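Local coordinates for ESSC (PDB 5FWH), which is a membrane-associated ATPase component of the bacterial type VII secretion apparatus, its N-terminal forkhead-associated region probably serving in assembly or protein recognition, at residues A121-R126 against D159-P164. Residues are numbered along the deposited sequence; the frame is centred on the assembly and turned at random.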
ATOM      1  N   ALA A 121       6.356  -7.101   1.888  1.00 57.13           N
ATOM      2  CA  ALA A 121       7.213  -6.334   0.992  1.00 54.83           C
ATOM      3  C   ALA A 121       8.595  -6.903   1.066  1.00 55.33           C
ATOM      4  O   ALA A 121       8.957  -7.447   2.061  1.00 56.63           O
ATOM      5  CB  ALA A 121       7.267  -4.877   1.470  1.00 53.62           C
ATOM      6  N   ARG A 122       9.383  -6.701   0.040  1.00 54.21           N
ATOM      7  CA  ARG A 122      10.749  -7.048   0.097  1.00 53.81           C
ATOM      8  C   ARG A 122      11.498  -6.051  -0.766  1.00 46.90           C
ATOM      9  O   ARG A 122      11.357  -6.087  -1.970  1.00 47.64           O
ATOM     10  CB  ARG A 122      10.933  -8.521  -0.395  1.00 58.11           C
ATOM     11  CG  ARG A 122      12.351  -8.909  -0.792  1.00 63.54           C
ATOM     12  CD  ARG A 122      12.440 -10.369  -1.261  1.00 70.47           C
ATOM     13  NE  ARG A 122      12.241 -11.250  -0.119  1.00 74.38           N
ATOM     14  CZ  ARG A 122      13.174 -11.541   0.794  1.00 78.28           C
ATOM     15  NH1 ARG A 122      14.411 -11.049   0.716  1.00 83.58           N
ATOM     16  NH2 ARG A 122      12.870 -12.322   1.815  1.00 79.92           N
ATOM     17  N   PHE A 123      12.375  -5.261  -0.170  1.00 42.20           N
ATOM     18  CA  PHE A 123      13.118  -4.272  -0.948  1.00 42.78           C
ATOM     19  C   PHE A 123      14.206  -3.713  -0.066  1.00 42.18           C
ATOM     20  O   PHE A 123      14.210  -3.988   1.095  1.00 42.10           O
ATOM     21  CB  PHE A 123      12.159  -3.158  -1.485  1.00 39.42           C
ATOM     22  CG  PHE A 123      11.470  -2.332  -0.405  1.00 38.67           C
ATOM     23  CD1 PHE A 123      12.052  -1.139   0.083  1.00 36.14           C
ATOM     24  CD2 PHE A 123      10.187  -2.673   0.053  1.00 38.33           C
ATOM     25  CE1 PHE A 123      11.445  -0.370   1.067  1.00 34.22           C
ATOM     26  CE2 PHE A 123       9.539  -1.842   1.018  1.00 34.85           C
ATOM     27  CZ  PHE A 123      10.188  -0.734   1.547  1.00 33.99           C
ATOM     28  N   SER A 124      15.178  -2.999  -0.599  1.00 43.50           N
ATOM     29  CA  SER A 124      16.121  -2.370   0.298  1.00 44.92           C
ATOM     30  C   SER A 124      16.175  -0.915   0.009  1.00 42.09           C
ATOM     31  O   SER A 124      15.753  -0.499  -1.030  1.00 44.62           O
ATOM     32  CB  SER A 124      17.509  -3.027   0.261  1.00 46.89           C
ATOM     33  OG  SER A 124      18.113  -2.794  -0.971  1.00 52.07           O
ATOM     34  N   LEU A 125      16.580  -0.135   0.996  1.00 42.54           N
ATOM     35  CA  LEU A 125      16.801   1.314   0.856  1.00 42.10           C
ATOM     36  C   LEU A 125      18.286   1.589   1.100  1.00 46.65           C
ATOM     37  O   LEU A 125      18.840   1.132   2.101  1.00 46.45           O
ATOM     38  CB  LEU A 125      15.961   2.068   1.841  1.00 39.23           C
ATOM     39  CG  LEU A 125      14.423   1.922   1.694  1.00 37.50           C
ATOM     40  CD1 LEU A 125      13.757   2.724   2.801  1.00 36.64           C
ATOM     41  CD2 LEU A 125      13.880   2.535   0.450  1.00 38.15           C
ATOM     42  N   ARG A 126      18.920   2.336   0.208  1.00 48.17           N
ATOM     43  CA  ARG A 126      20.327   2.657   0.365  1.00 53.12           C
ATOM     44  C   ARG A 126      20.649   4.090   0.143  1.00 54.08           C
ATOM     45  O   ARG A 126      20.206   4.709  -0.845  1.00 48.20           O
ATOM     46  CB  ARG A 126      21.142   1.917  -0.662  1.00 59.56           C
ATOM     47  CG  ARG A 126      21.445   0.534  -0.240  1.00 62.98           C
ATOM     48  CD  ARG A 126      22.225  -0.167  -1.307  1.00 70.23           C
ATOM     49  NE  ARG A 126      21.923  -1.575  -1.188  1.00 75.65           N
ATOM     50  CZ  ARG A 126      22.052  -2.469  -2.157  1.00 81.49           C
ATOM     51  NH1 ARG A 126      22.550  -2.159  -3.365  1.00 80.82           N
ATOM     52  NH2 ARG A 126      21.697  -3.718  -1.875  1.00 89.15           N
ATOM     53  N   ASP A 159       8.110  11.339  -2.055  1.00 50.94           N
ATOM     54  CA  ASP A 159       7.822  10.100  -2.753  1.00 46.78           C
ATOM     55  C   ASP A 159       7.141   9.200  -1.704  1.00 45.81           C
ATOM     56  O   ASP A 159       7.432   9.305  -0.481  1.00 44.73           O
ATOM     57  CB  ASP A 159       9.088   9.455  -3.300  1.00 47.11           C
ATOM     58  CG  ASP A 159       9.605  10.136  -4.615  1.00 47.74           C
ATOM     59  OD1 ASP A 159       8.813  10.783  -5.309  1.00 47.17           O
ATOM     60  OD2 ASP A 159      10.812  10.017  -4.968  1.00 47.09           O
ATOM     61  N   VAL A 160       6.206   8.372  -2.174  1.00 44.53           N
ATOM     62  CA  VAL A 160       5.474   7.375  -1.350  1.00 43.71           C
ATOM     63  C   VAL A 160       5.747   5.997  -1.914  1.00 39.83           C
ATOM     64  O   VAL A 160       5.533   5.740  -3.107  1.00 42.36           O
ATOM     65  CB  VAL A 160       3.981   7.649  -1.361  1.00 47.80           C
ATOM     66  CG1 VAL A 160       3.239   6.610  -0.524  1.00 49.54           C
ATOM     67  CG2 VAL A 160       3.736   9.078  -0.785  1.00 49.45           C
ATOM     68  N   LEU A 161       6.238   5.111  -1.082  1.00 36.04           N
ATOM     69  CA  LEU A 161       6.346   3.713  -1.452  1.00 36.50           C
ATOM     70  C   LEU A 161       5.170   2.964  -0.880  1.00 36.63           C
ATOM     71  O   LEU A 161       4.947   3.090   0.330  1.00 34.55           O
ATOM     72  CB  LEU A 161       7.659   3.163  -0.935  1.00 36.14           C
ATOM     73  CG  LEU A 161       8.854   3.638  -1.726  1.00 39.11           C
ATOM     74  CD1 LEU A 161      10.115   3.266  -0.942  1.00 39.93           C
ATOM     75  CD2 LEU A 161       8.916   3.074  -3.145  1.00 38.03           C
ATOM     76  N   LEU A 162       4.475   2.165  -1.717  1.00 35.93           N
ATOM     77  CA  LEU A 162       3.315   1.372  -1.292  1.00 39.61           C
ATOM     78  C   LEU A 162       3.481  -0.067  -1.676  1.00 40.13           C
ATOM     79  O   LEU A 162       3.885  -0.355  -2.792  1.00 33.65           O
ATOM     80  CB  LEU A 162       2.077   1.757  -2.053  1.00 45.01           C
ATOM     81  CG  LEU A 162       1.477   3.125  -1.948  1.00 47.53           C
ATOM     82  CD1 LEU A 162       0.182   3.158  -2.741  1.00 50.05           C
ATOM     83  CD2 LEU A 162       1.221   3.492  -0.542  1.00 48.84           C
ATOM     84  N   CYS A 163       3.128  -0.973  -0.773  1.00 39.54           N
ATOM     85  CA  CYS A 163       2.715  -2.330  -1.158  1.00 46.38           C
ATOM     86  C   CYS A 163       1.374  -2.640  -0.405  1.00 47.63           C
ATOM     87  O   CYS A 163       1.089  -1.990   0.565  1.00 45.99           O
ATOM     88  CB  CYS A 163       3.812  -3.308  -0.712  1.00 47.37           C
ATOM     89  SG  CYS A 163       4.284  -2.996   0.986  1.00 64.08           S
ATOM     90  N   PRO A 164       0.606  -3.666  -0.794  1.00 49.51           N
ATOM     91  CA  PRO A 164      -0.554  -4.043   0.056  1.00 53.29           C
ATOM     92  C   PRO A 164      -0.310  -4.014   1.539  1.00 50.77           C
ATOM     93  O   PRO A 164       0.606  -4.670   2.109  1.00 48.30           O
ATOM     94  CB  PRO A 164      -0.923  -5.439  -0.442  1.00 53.43           C
ATOM     95  CG  PRO A 164      -0.710  -5.237  -1.896  1.00 53.59           C
ATOM     96  CD  PRO A 164       0.585  -4.456  -2.032  1.00 51.49           C
TER
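Leu125 and Leu161 both set CG beside the backbone N and anti to the carbonyl carbon (chi1 -62° and -74°), which sends their methyls past each other in opposite directions until Leu125 CD2 lies 4.1 Å from Leu161 CD1. The same Leu161 methyl serves a second neighbour, meeting the Phe123 ring obliquely, with CD1 4.4 Å from Phe123 CE1. Within its own strand, Leu125 CG lies in the plane of that ring, at its edge, so Phe123, Leu125 and Leu161 form one apolar cluster. At the other end, Cys163 SG points between its backbone N and carbonyl carbon and comes to 3.6 Å from Ala121 CB, the closest approach of the pair of segments. Here the backbones also draw nearest, Ala121 CA standing 6.4 Å from Cys163 CA. All five residues are buried, and apolar side chains alone join the segments, which run roughly antiparallel, 160° apart. This exemplifies how a beta sandwich is closed: alternate residues face inward, while backbone bonds are spent within each sheet. Phe123 and Leu125 pair with Val108 and Val106 of strand 105-109, and Ser124 with Ile135 of strand 131-136. From the opposing sheet, strand 166-170 supplies Phe168, edge-to-face with Phe123, and Phe170 against Leu125, extending the core of this forkhead-associated fold beyond strand 161-163.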